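Local coordinates for peroxisomal acyl-CoA oxidase 1A (Solanum lycopersicum, PDB 2FON), which probably oxidises fatty acyl-CoA thioesters during peroxisomal beta-oxidation, using FAD as cofactor, at residues D64-K69 and R86-A91; L53-I57 and E103-L108; S58-A62 and Y628-Y632; H121-I126 and A145-I151. All blocks are in the same frame, centred on the assembly; numbering follows the deposited sequence.

How the interactions relate
Interactions 1, 2 and 3 form one continuous patch around helix 48-62, which supplies a segment to both interaction 2 and interaction 3. Interactions 2 and 3 have centres about 11 Å apart and meet through L108 packing on L60 and V61. Interaction 1, its centre about 13 Å from that of interaction 3, is tied to it by the probable hydrogen bond from H631 NE2 to F67 O (2.8 Å), and touches interaction 2 where A91 meets L108. Interaction 4 stands apart, with its centre about 19 Å from those of interactions 1 and 2 and about 26 Å from that of interaction 3. It lies nearest the cofactor, the F125 side chain being about 9 Å from bound FAD; the other three are away from the annotated sites.

Interaction 1. Residues D64-K69 and R86-A91; sequences DPGFSK and RKAAYA
D64 and Y90 meet through a hydrogen bond that joins an Asx turn in the loop after helix 48-62 to helix 77-97. Y90 OH donates a hydrogen bond of 2.6 Å to D64 OD2, which accepts with its syn lone pair, on the side of the other carboxylate oxygen. OD2 lies at the edge of the Y90 ring, near its plane, while the carboxylate itself stands at 90° to that ring. D64 holds its CG anti to the backbone N (chi1 -175°), which carries the carboxylate across to the helix. Its second oxygen closes the turn: G66 N donates to D64 OD1 at 2.9 Å, coming from above the carboxylate plane. One group thus fixes both the tyrosine hydroxyl and the local backbone, and an alanine here would probably leave the Y90 hydroxyl and the G66 amide without this acceptor.

Beside this polar bridge lies F67. Y90 CE2 and CD2 sit over one face of its ring, offset toward the rim, and Y90 CD2 is 3.6 Å from F67 CZ. The two rings are oblique, with planes 54° apart. At the edge of the F67 ring are A91 CB, 3.9 Å from F67 CE2, and the CG of K87.

Farther out, V112 of helix 102-112 also packs on F67, and Y669 of the second subunit packs on R86 and A89. The extended chain of K87 runs past F67 to a salt bridge with E114, and K87 NZ adds a weak hydrogen bond of 3.3 Å to S68 O.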
# COMPACT_ATOMS: atom_id res chain seq x y z
N ASP B 64 -18.14 23.13 -13.94
CA ASP B 64 -19.47 23.28 -13.44
C ASP B 64 -19.51 23.21 -11.95
O ASP B 64 -19.35 22.11 -11.34
CB ASP B 64 -20.43 22.23 -14.01
CG ASP B 64 -21.93 22.47 -13.55
OD1 ASP B 64 -22.20 23.18 -12.51
OD2 ASP B 64 -22.85 21.92 -14.23
N PRO B 65 -19.82 24.38 -11.34
CA PRO B 65 -19.90 24.56 -9.88
C PRO B 65 -20.43 23.32 -9.20
O PRO B 65 -19.79 22.83 -8.26
CB PRO B 65 -20.86 25.73 -9.73
CG PRO B 65 -20.57 26.56 -10.93
CD PRO B 65 -20.11 25.63 -12.05
N GLY B 66 -21.57 22.82 -9.68
CA GLY B 66 -22.28 21.70 -9.07
C GLY B 66 -21.57 20.36 -9.06
O GLY B 66 -22.04 19.43 -8.45
N PHE B 67 -20.43 20.24 -9.74
CA PHE B 67 -19.59 19.05 -9.61
C PHE B 67 -18.30 19.26 -8.85
O PHE B 67 -17.42 18.40 -8.92
CB PHE B 67 -19.24 18.51 -10.99
CG PHE B 67 -20.41 18.01 -11.75
CD1 PHE B 67 -20.66 18.48 -13.05
CD2 PHE B 67 -21.28 17.07 -11.17
CE1 PHE B 67 -21.76 18.03 -13.77
CE2 PHE B 67 -22.40 16.60 -11.89
CZ PHE B 67 -22.62 17.09 -13.22
N SER B 68 -18.16 20.38 -8.15
CA SER B 68 -16.98 20.65 -7.35
C SER B 68 -16.71 19.55 -6.30
O SER B 68 -17.62 19.03 -5.65
CB SER B 68 -17.14 22.00 -6.66
OG SER B 68 -16.29 22.11 -5.53
N LYS B 69 -15.44 19.22 -6.10
CA LYS B 69 -15.08 18.27 -5.05
C LYS B 69 -14.54 19.04 -3.88
O LYS B 69 -14.00 18.47 -2.96
CB LYS B 69 -14.04 17.27 -5.56
CG LYS B 69 -14.49 16.56 -6.81
CD LYS B 69 -13.72 15.27 -7.15
CE LYS B 69 -12.25 15.50 -7.57
NZ LYS B 69 -11.95 14.84 -8.91
N ARG B 86 -27.04 14.51 -3.96
CA ARG B 86 -27.19 15.75 -4.69
C ARG B 86 -26.53 15.76 -6.04
O ARG B 86 -27.16 16.10 -7.05
CB ARG B 86 -26.59 16.86 -3.89
CG ARG B 86 -27.11 18.22 -4.32
CD ARG B 86 -26.21 19.28 -3.88
NE ARG B 86 -25.25 19.39 -4.95
CZ ARG B 86 -23.95 19.17 -4.84
NH1 ARG B 86 -23.44 18.83 -3.68
NH2 ARG B 86 -23.19 19.30 -5.90
N LYS B 87 -25.24 15.41 -6.04
CA LYS B 87 -24.47 15.28 -7.25
C LYS B 87 -25.05 14.17 -8.12
O LYS B 87 -25.17 14.31 -9.30
CB LYS B 87 -23.08 14.92 -6.88
CG LYS B 87 -22.01 15.95 -7.11
CD LYS B 87 -20.70 15.33 -6.55
CE LYS B 87 -19.63 16.34 -6.24
NZ LYS B 87 -18.74 15.92 -5.11
N ALA B 88 -25.45 13.05 -7.53
CA ALA B 88 -26.05 11.99 -8.32
C ALA B 88 -27.33 12.46 -9.15
O ALA B 88 -27.44 12.21 -10.37
CB ALA B 88 -26.32 10.77 -7.46
N ALA B 89 -28.24 13.15 -8.46
CA ALA B 89 -29.36 13.79 -9.07
C ALA B 89 -28.93 14.81 -10.11
O ALA B 89 -29.49 14.86 -11.24
CB ALA B 89 -30.23 14.47 -8.01
N TYR B 90 -27.97 15.66 -9.74
CA TYR B 90 -27.65 16.78 -10.64
C TYR B 90 -27.10 16.21 -11.95
O TYR B 90 -27.51 16.63 -13.03
CB TYR B 90 -26.73 17.82 -9.99
CG TYR B 90 -26.33 18.94 -10.90
CD1 TYR B 90 -27.25 19.89 -11.30
CD2 TYR B 90 -25.04 19.05 -11.38
CE1 TYR B 90 -26.92 20.90 -12.15
CE2 TYR B 90 -24.67 20.07 -12.21
CZ TYR B 90 -25.63 21.01 -12.60
OH TYR B 90 -25.31 22.07 -13.46
N ALA B 91 -26.22 15.23 -11.85
CA ALA B 91 -25.69 14.53 -13.00
C ALA B 91 -26.80 13.89 -13.84
O ALA B 91 -26.81 14.04 -15.04
CB ALA B 91 -24.67 13.49 -12.55

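Interaction 2. Residues L53-I57 and E103-L108; sequences LTDRI and EEATML
L53 and M107 cross at a slant where helices 48-62 and 102-112 pack together, L53 CD2 lying against the CB, CG and SD of the methionine. M107 CB touches two residues one helical turn apart, 3.9 Å from L53 CD2 and 4.0 Å from I57 CG2. That same I57 methyl reaches the opposing backbone, I57 CG2 lying 3.5 Å from L108 CA. The other L53 branch, CD1, lies against E104 CG at 3.9 Å and beside the carboxylate of E103, and so covers the aliphatic part of one glutamate and the end of another.

The polar pair is set differently. R56 bends at chi3 and brings its guanidinium edge-on to E104, the planes of guanidinium and carboxylate being 74° apart. R56 NH1 bonds to E104 OE2 at 3.0 Å, with the acceptor close to the guanidinium plane but the donor above the carboxylate plane; NH2 adds a weak bond to the same oxygen. NH2 also forms a salt bridge with E52, while E104 OE1 accepts from S101 N, so each charged group has a second partner that limits its rotation. With a leucine in place of E104, R56 would probably lose its charged mate across the interface and S101 N its acceptor.

The short axes approach to 9.8 Å at a signed angle of -56°. This crossing, with residues four apart facing each other from both helices, is consistent with ridges-into-grooves packing in the N-terminal helical domain of the acyl-CoA oxidase fold.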
# COMPACT_ATOMS: atom_id res chain seq x y z
N LEU B 53 -14.77 13.02 -27.35
CA LEU B 53 -15.83 12.75 -26.38
C LEU B 53 -15.28 12.87 -24.97
O LEU B 53 -15.89 13.49 -24.09
CB LEU B 53 -16.39 11.35 -26.61
CG LEU B 53 -17.63 10.88 -25.86
CD1 LEU B 53 -18.48 10.01 -26.78
CD2 LEU B 53 -17.27 10.08 -24.54
N THR B 54 -14.11 12.27 -24.73
CA THR B 54 -13.50 12.49 -23.45
C THR B 54 -13.30 13.99 -23.23
O THR B 54 -13.70 14.53 -22.19
CB THR B 54 -12.17 11.74 -23.31
OG1 THR B 54 -12.38 10.36 -23.58
CG2 THR B 54 -11.61 11.89 -21.91
N ASP B 55 -12.73 14.68 -24.22
CA ASP B 55 -12.36 16.06 -23.97
C ASP B 55 -13.54 16.99 -23.64
O ASP B 55 -13.42 17.89 -22.81
CB ASP B 55 -11.60 16.64 -25.16
CG ASP B 55 -10.96 17.96 -24.84
OD1 ASP B 55 -10.21 18.02 -23.84
OD2 ASP B 55 -11.21 18.94 -25.59
N ARG B 56 -14.66 16.77 -24.31
CA ARG B 56 -15.78 17.67 -24.17
C ARG B 56 -16.59 17.35 -22.89
O ARG B 56 -17.22 18.24 -22.32
CB ARG B 56 -16.64 17.63 -25.45
CG ARG B 56 -18.13 17.98 -25.32
CD ARG B 56 -18.85 17.95 -26.71
NE ARG B 56 -18.72 16.65 -27.40
CZ ARG B 56 -19.46 15.57 -27.13
NH1 ARG B 56 -20.43 15.60 -26.20
NH2 ARG B 56 -19.23 14.45 -27.80
N ILE B 57 -16.57 16.10 -22.45
CA ILE B 57 -17.37 15.75 -21.30
C ILE B 57 -16.58 16.06 -20.01
O ILE B 57 -17.11 16.59 -19.06
CB ILE B 57 -17.77 14.28 -21.32
CG1 ILE B 57 -18.58 13.99 -22.58
CG2 ILE B 57 -18.52 13.92 -20.04
CD1 ILE B 57 -19.95 14.57 -22.59
N GLU B 103 -23.30 6.01 -23.70
CA GLU B 103 -21.85 6.10 -23.75
C GLU B 103 -21.41 7.41 -23.09
O GLU B 103 -20.63 7.41 -22.12
CB GLU B 103 -21.36 5.94 -25.18
CG GLU B 103 -20.03 6.52 -25.55
CD GLU B 103 -19.87 6.61 -27.09
OE1 GLU B 103 -18.73 6.48 -27.62
OE2 GLU B 103 -20.91 6.83 -27.78
N GLU B 104 -21.98 8.52 -23.57
CA GLU B 104 -21.65 9.83 -23.02
C GLU B 104 -21.90 9.96 -21.50
O GLU B 104 -21.05 10.51 -20.79
CB GLU B 104 -22.40 10.89 -23.77
CG GLU B 104 -21.70 11.26 -25.01
CD GLU B 104 -22.56 12.16 -25.92
OE1 GLU B 104 -23.81 11.99 -25.94
OE2 GLU B 104 -21.99 13.04 -26.61
N ALA B 105 -23.03 9.44 -21.04
CA ALA B 105 -23.39 9.36 -19.64
C ALA B 105 -22.40 8.55 -18.85
O ALA B 105 -22.13 8.85 -17.67
CB ALA B 105 -24.76 8.77 -19.49
N THR B 106 -21.84 7.50 -19.44
CA THR B 106 -20.78 6.78 -18.69
C THR B 106 -19.59 7.72 -18.37
O THR B 106 -19.16 7.85 -17.20
CB THR B 106 -20.29 5.52 -19.45
OG1 THR B 106 -21.41 4.85 -20.05
CG2 THR B 106 -19.62 4.61 -18.53
N MET B 107 -19.07 8.34 -19.43
CA MET B 107 -18.08 9.36 -19.36
C MET B 107 -18.49 10.38 -18.31
O MET B 107 -17.71 10.67 -17.40
CB MET B 107 -17.97 10.03 -20.75
CG MET B 107 -16.55 10.28 -21.30
SD MET B 107 -15.47 8.81 -21.15
CE MET B 107 -14.29 9.00 -22.49
N LEU B 108 -19.70 10.95 -18.40
CA LEU B 108 -20.06 12.01 -17.50
C LEU B 108 -19.91 11.56 -16.06
O LEU B 108 -19.29 12.25 -15.21
CB LEU B 108 -21.46 12.53 -17.73
CG LEU B 108 -21.69 13.79 -16.89
CD1 LEU B 108 -22.42 14.90 -17.62
CD2 LEU B 108 -22.37 13.45 -15.61

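Interaction 3. Residues S58-A62 and Y628-Y632; sequences SKLVA and YTDHY
The imidazole of H631 presents one face to A62: the alanine CA lies 3.9 Å above the ring plane, displaced toward the rim. The approach is a CH-pi contact, with A62 CA 4.2 Å from the H631 ring centroid and 22° off the normal. V61 CG1 comes to the same ring obliquely, 4.3 Å from H631 CE1. These contacts set the C-terminal end of helix 48-62 against the N-capped start of the short helix 630-633, and so join the N-terminal helical domain to the C-terminal part of the oxidase chain across 565 intervening residues.

The H631 side chain leaves its helix toward A62, and its ring lies alongside the last turn of helix 48-62. At the base of that side chain the beta carbons pack directly, A62 CB lying 3.9 Å from H631 CB. The alanine methyl also faces T629, about equally far from its OG1 and CG2, while the K59 chain grazes CG2 from the turn before. No hydrogen bond crosses between the two segments; the join is van der Waals packing with one CH-pi contact, and the polar end of the imidazole is occupied by the carbonyl of F67.

Around the pair, Y111 of helix 102-112 touches V61 and meets Y632 edge-to-face, and R317 of helix 297-328 makes a cation-pi contact with Y632. The cap itself depends on the first torsion of T629 (chi1 68°), which puts the hydroxyl between the backbone N and the carbonyl carbon, and there T629 OG1 accepts from Y632 N at 2.9 Å with an angle of 144° at the hydrogen.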
# COMPACT_ATOMS: atom_id res chain seq x y z
N SER B 58 -15.31 15.69 -20.04
CA SER B 58 -14.27 16.20 -19.17
C SER B 58 -14.48 17.63 -18.75
O SER B 58 -14.65 17.90 -17.58
CB SER B 58 -12.96 16.19 -19.93
OG SER B 58 -12.26 15.08 -19.55
N LYS B 59 -14.40 18.54 -19.72
CA LYS B 59 -14.31 19.94 -19.43
C LYS B 59 -15.64 20.46 -18.99
O LYS B 59 -15.76 21.45 -18.24
CB LYS B 59 -13.77 20.70 -20.63
CG LYS B 59 -12.30 20.94 -20.43
CD LYS B 59 -11.55 21.03 -21.75
CE LYS B 59 -10.10 20.59 -21.51
NZ LYS B 59 -9.26 21.06 -22.65
N LEU B 60 -16.65 19.74 -19.42
CA LEU B 60 -17.97 20.10 -19.07
C LEU B 60 -18.31 19.66 -17.64
O LEU B 60 -19.12 20.29 -16.97
CB LEU B 60 -18.87 19.44 -20.08
CG LEU B 60 -20.32 19.71 -19.87
CD1 LEU B 60 -20.93 19.96 -21.25
CD2 LEU B 60 -20.98 18.53 -19.02
N VAL B 61 -17.71 18.58 -17.17
CA VAL B 61 -17.84 18.22 -15.77
C VAL B 61 -17.06 19.23 -14.92
O VAL B 61 -17.60 19.80 -13.94
CB VAL B 61 -17.46 16.76 -15.48
CG1 VAL B 61 -17.59 16.50 -14.03
CG2 VAL B 61 -18.45 15.86 -16.15
N ALA B 62 -15.83 19.49 -15.36
CA ALA B 62 -14.83 20.31 -14.70
C ALA B 62 -15.24 21.75 -14.49
O ALA B 62 -14.85 22.38 -13.52
CB ALA B 62 -13.53 20.24 -15.47
N TYR B 628 -5.90 15.19 -18.44
CA TYR B 628 -6.71 15.38 -17.24
C TYR B 628 -6.77 16.79 -16.77
O TYR B 628 -5.76 17.51 -16.78
CB TYR B 628 -6.12 14.64 -16.09
CG TYR B 628 -6.13 13.19 -16.28
CD1 TYR B 628 -4.99 12.44 -15.99
CD2 TYR B 628 -7.27 12.55 -16.71
CE1 TYR B 628 -4.99 11.07 -16.14
CE2 TYR B 628 -7.29 11.18 -16.89
CZ TYR B 628 -6.14 10.43 -16.61
OH TYR B 628 -6.11 9.06 -16.77
N THR B 629 -7.95 17.17 -16.32
CA THR B 629 -8.09 18.48 -15.76
C THR B 629 -7.63 18.44 -14.30
O THR B 629 -7.57 17.40 -13.67
CB THR B 629 -9.55 18.92 -15.74
OG1 THR B 629 -10.29 18.08 -14.79
CG2 THR B 629 -10.17 18.88 -17.13
N ASP B 630 -7.33 19.60 -13.75
CA ASP B 630 -7.08 19.75 -12.34
C ASP B 630 -8.29 19.29 -11.49
O ASP B 630 -8.11 18.69 -10.44
CB ASP B 630 -6.70 21.20 -12.06
CG ASP B 630 -5.24 21.49 -12.42
OD1 ASP B 630 -4.53 20.59 -12.93
OD2 ASP B 630 -4.79 22.64 -12.22
N HIS B 631 -9.51 19.56 -11.93
CA HIS B 631 -10.64 19.14 -11.21
C HIS B 631 -10.58 17.60 -11.06
O HIS B 631 -10.82 17.04 -9.99
CB HIS B 631 -11.88 19.57 -11.95
CG HIS B 631 -13.13 19.04 -11.35
ND1 HIS B 631 -13.61 17.77 -11.62
CD2 HIS B 631 -14.02 19.59 -10.48
CE1 HIS B 631 -14.73 17.57 -10.95
NE2 HIS B 631 -15.00 18.66 -10.24
N TYR B 632 -10.20 16.91 -12.14
CA TYR B 632 -10.32 15.49 -12.14
C TYR B 632 -9.20 14.94 -11.35
O TYR B 632 -9.39 14.01 -10.56
CB TYR B 632 -10.30 14.94 -13.53
CG TYR B 632 -10.49 13.44 -13.58
CD1 TYR B 632 -11.55 12.80 -12.91
CD2 TYR B 632 -9.58 12.65 -14.26
CE1 TYR B 632 -11.70 11.47 -12.96
CE2 TYR B 632 -9.72 11.30 -14.28
CZ TYR B 632 -10.75 10.72 -13.63
OH TYR B 632 -10.85 9.37 -13.73

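Interaction 4. Residues H121-I126 and A145-I151; sequences HWGMFI and AYKMQII
H121 and A145 head a buried, mainly apolar contact between helix 118-132 and the C-terminal end of helix 135-146 with the turn after it, where the chain passes on to strand 152-155. The polar exception is a hydrogen bond of 2.9 Å from H121 NE2 to A145 O. The acceptor lies in the imidazole plane, while the donor is tilted 29° from the carbonyl plane. On the other side of the ring, ND1 accepts a hydrogen bond from the backbone N of G152, a pattern consistent with a neutral imidazole protonated on NE2. With both nitrogens engaged, the ring is fixed in rotation, and the methyl CE of M148 lies over one of its faces.

W122 reaches across with the far corner of its indole: W122 CZ3 is 3.7 Å from Y146 CD2, and the ring edge points at Y146 O. M148 SD stands obliquely near the five-membered ring of W122, a Met-aromatic contact at 5.5 Å from its centroid. I126 CD1 touches both A145 CB and the Y146 ring, 3.5 Å from Y146 CE2. F125, whose first torsion (174°) turns the ring away from its own backbone N, directs its ring edge to A145 CB and to I150 CD1, the latter 3.8 Å from F125 CZ.

Beyond these residues, R109 makes a cation-pi contact with W122, and I670 of the second subunit packs on I151. F125 also touches V206 of strand 204-213 and comes within about 5 Å, side chain to side chain, of the FAD-binding Y154. Here M148, with positive phi (57°), ends helix 135-146 in a Schellman motif, the helix-terminating turn that leads the helical domain into the beta domain beside the flavin site.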
# COMPACT_ATOMS: atom_id res chain seq x y z
N HIS B 121 -26.12 0.48 -10.46
CA HIS B 121 -27.36 0.44 -11.20
C HIS B 121 -27.02 0.27 -12.69
O HIS B 121 -27.35 -0.76 -13.26
CB HIS B 121 -28.14 1.69 -10.86
CG HIS B 121 -29.33 1.94 -11.73
ND1 HIS B 121 -30.60 1.52 -11.40
CD2 HIS B 121 -29.44 2.61 -12.90
CE1 HIS B 121 -31.44 1.87 -12.35
NE2 HIS B 121 -30.77 2.54 -13.28
N TRP B 122 -26.32 1.23 -13.29
CA TRP B 122 -25.84 1.11 -14.67
C TRP B 122 -24.79 0.03 -14.90
O TRP B 122 -24.78 -0.62 -15.94
CB TRP B 122 -25.26 2.44 -15.08
CG TRP B 122 -26.33 3.47 -15.03
CD1 TRP B 122 -26.53 4.41 -14.05
CD2 TRP B 122 -27.39 3.64 -15.97
NE1 TRP B 122 -27.64 5.17 -14.36
CE2 TRP B 122 -28.19 4.71 -15.52
CE3 TRP B 122 -27.72 3.01 -17.17
CZ2 TRP B 122 -29.31 5.16 -16.20
CZ3 TRP B 122 -28.86 3.47 -17.89
CH2 TRP B 122 -29.63 4.54 -17.39
N GLY B 123 -23.96 -0.18 -13.88
CA GLY B 123 -22.77 -0.98 -14.03
C GLY B 123 -23.01 -2.44 -13.82
O GLY B 123 -22.32 -3.23 -14.43
N MET B 124 -23.97 -2.83 -12.96
CA MET B 124 -24.21 -4.25 -12.67
C MET B 124 -25.68 -4.67 -12.74
O MET B 124 -25.99 -5.74 -13.27
CB MET B 124 -23.64 -4.64 -11.30
CG MET B 124 -22.11 -4.63 -11.18
SD MET B 124 -21.19 -6.05 -11.87
CE MET B 124 -21.39 -7.33 -10.63
N PHE B 125 -26.60 -3.84 -12.21
CA PHE B 125 -28.02 -4.16 -12.14
C PHE B 125 -28.61 -4.25 -13.53
O PHE B 125 -29.25 -5.23 -13.86
CB PHE B 125 -28.75 -3.11 -11.29
CG PHE B 125 -30.26 -3.24 -11.25
CD1 PHE B 125 -30.87 -4.18 -10.42
CD2 PHE B 125 -31.07 -2.38 -12.00
CE1 PHE B 125 -32.27 -4.29 -10.34
CE2 PHE B 125 -32.48 -2.49 -11.95
CZ PHE B 125 -33.08 -3.46 -11.11
N ILE B 126 -28.41 -3.25 -14.37
CA ILE B 126 -28.87 -3.37 -15.72
C ILE B 126 -28.16 -4.51 -16.47
O ILE B 126 -28.84 -5.34 -17.08
CB ILE B 126 -28.69 -2.09 -16.43
CG1 ILE B 126 -29.61 -1.05 -15.77
CG2 ILE B 126 -28.95 -2.31 -17.95
CD1 ILE B 126 -29.94 0.17 -16.65
N ALA B 145 -35.60 0.86 -15.27
CA ALA B 145 -34.22 1.17 -14.90
C ALA B 145 -33.57 2.26 -15.77
O ALA B 145 -32.78 3.02 -15.25
CB ALA B 145 -33.38 -0.09 -14.94
N TYR B 146 -33.88 2.30 -17.08
CA TYR B 146 -33.32 3.31 -17.99
C TYR B 146 -33.72 4.72 -17.64
O TYR B 146 -32.92 5.66 -17.79
CB TYR B 146 -33.61 3.06 -19.46
CG TYR B 146 -32.80 1.94 -20.05
CD1 TYR B 146 -33.24 1.22 -21.18
CD2 TYR B 146 -31.62 1.57 -19.48
CE1 TYR B 146 -32.49 0.16 -21.72
CE2 TYR B 146 -30.86 0.54 -19.98
CZ TYR B 146 -31.28 -0.18 -21.09
OH TYR B 146 -30.44 -1.19 -21.53
N LYS B 147 -34.96 4.88 -17.15
CA LYS B 147 -35.43 6.19 -16.66
C LYS B 147 -35.30 6.33 -15.17
O LYS B 147 -35.75 7.31 -14.60
CB LYS B 147 -36.87 6.47 -17.05
CG LYS B 147 -37.10 6.54 -18.50
CD LYS B 147 -38.55 6.40 -18.78
CE LYS B 147 -38.83 5.41 -19.90
NZ LYS B 147 -40.32 5.42 -20.14
N MET B 148 -34.73 5.32 -14.51
CA MET B 148 -34.56 5.42 -13.09
C MET B 148 -35.85 5.65 -12.39
O MET B 148 -35.87 6.39 -11.43
CB MET B 148 -33.61 6.56 -12.69
CG MET B 148 -32.20 6.43 -13.27
SD MET B 148 -30.93 7.35 -12.41
CE MET B 148 -30.83 6.28 -10.99
N GLN B 149 -36.94 5.04 -12.86
CA GLN B 149 -38.13 4.91 -12.03
C GLN B 149 -37.91 3.83 -10.98
O GLN B 149 -38.75 3.63 -10.12
CB GLN B 149 -39.37 4.59 -12.85
CG GLN B 149 -39.86 5.76 -13.78
CD GLN B 149 -40.68 5.29 -14.96
OE1 GLN B 149 -41.61 4.49 -14.83
NE2 GLN B 149 -40.30 5.75 -16.14
N ILE B 150 -36.78 3.12 -11.05
CA ILE B 150 -36.36 2.19 -10.01
C ILE B 150 -34.87 2.26 -9.91
O ILE B 150 -34.21 2.58 -10.87
CB ILE B 150 -36.75 0.72 -10.27
CG1 ILE B 150 -35.93 0.13 -11.42
CG2 ILE B 150 -38.28 0.54 -10.44
CD1 ILE B 150 -36.19 -1.39 -11.61
N ILE B 151 -34.33 1.95 -8.74
CA ILE B 151 -32.91 2.00 -8.56
C ILE B 151 -32.44 0.68 -7.98
O ILE B 151 -32.86 0.27 -6.90
CB ILE B 151 -32.49 3.16 -7.72
CG1 ILE B 151 -32.84 4.44 -8.46
CG2 ILE B 151 -31.00 3.09 -7.49
CD1 ILE B 151 -32.88 5.70 -7.59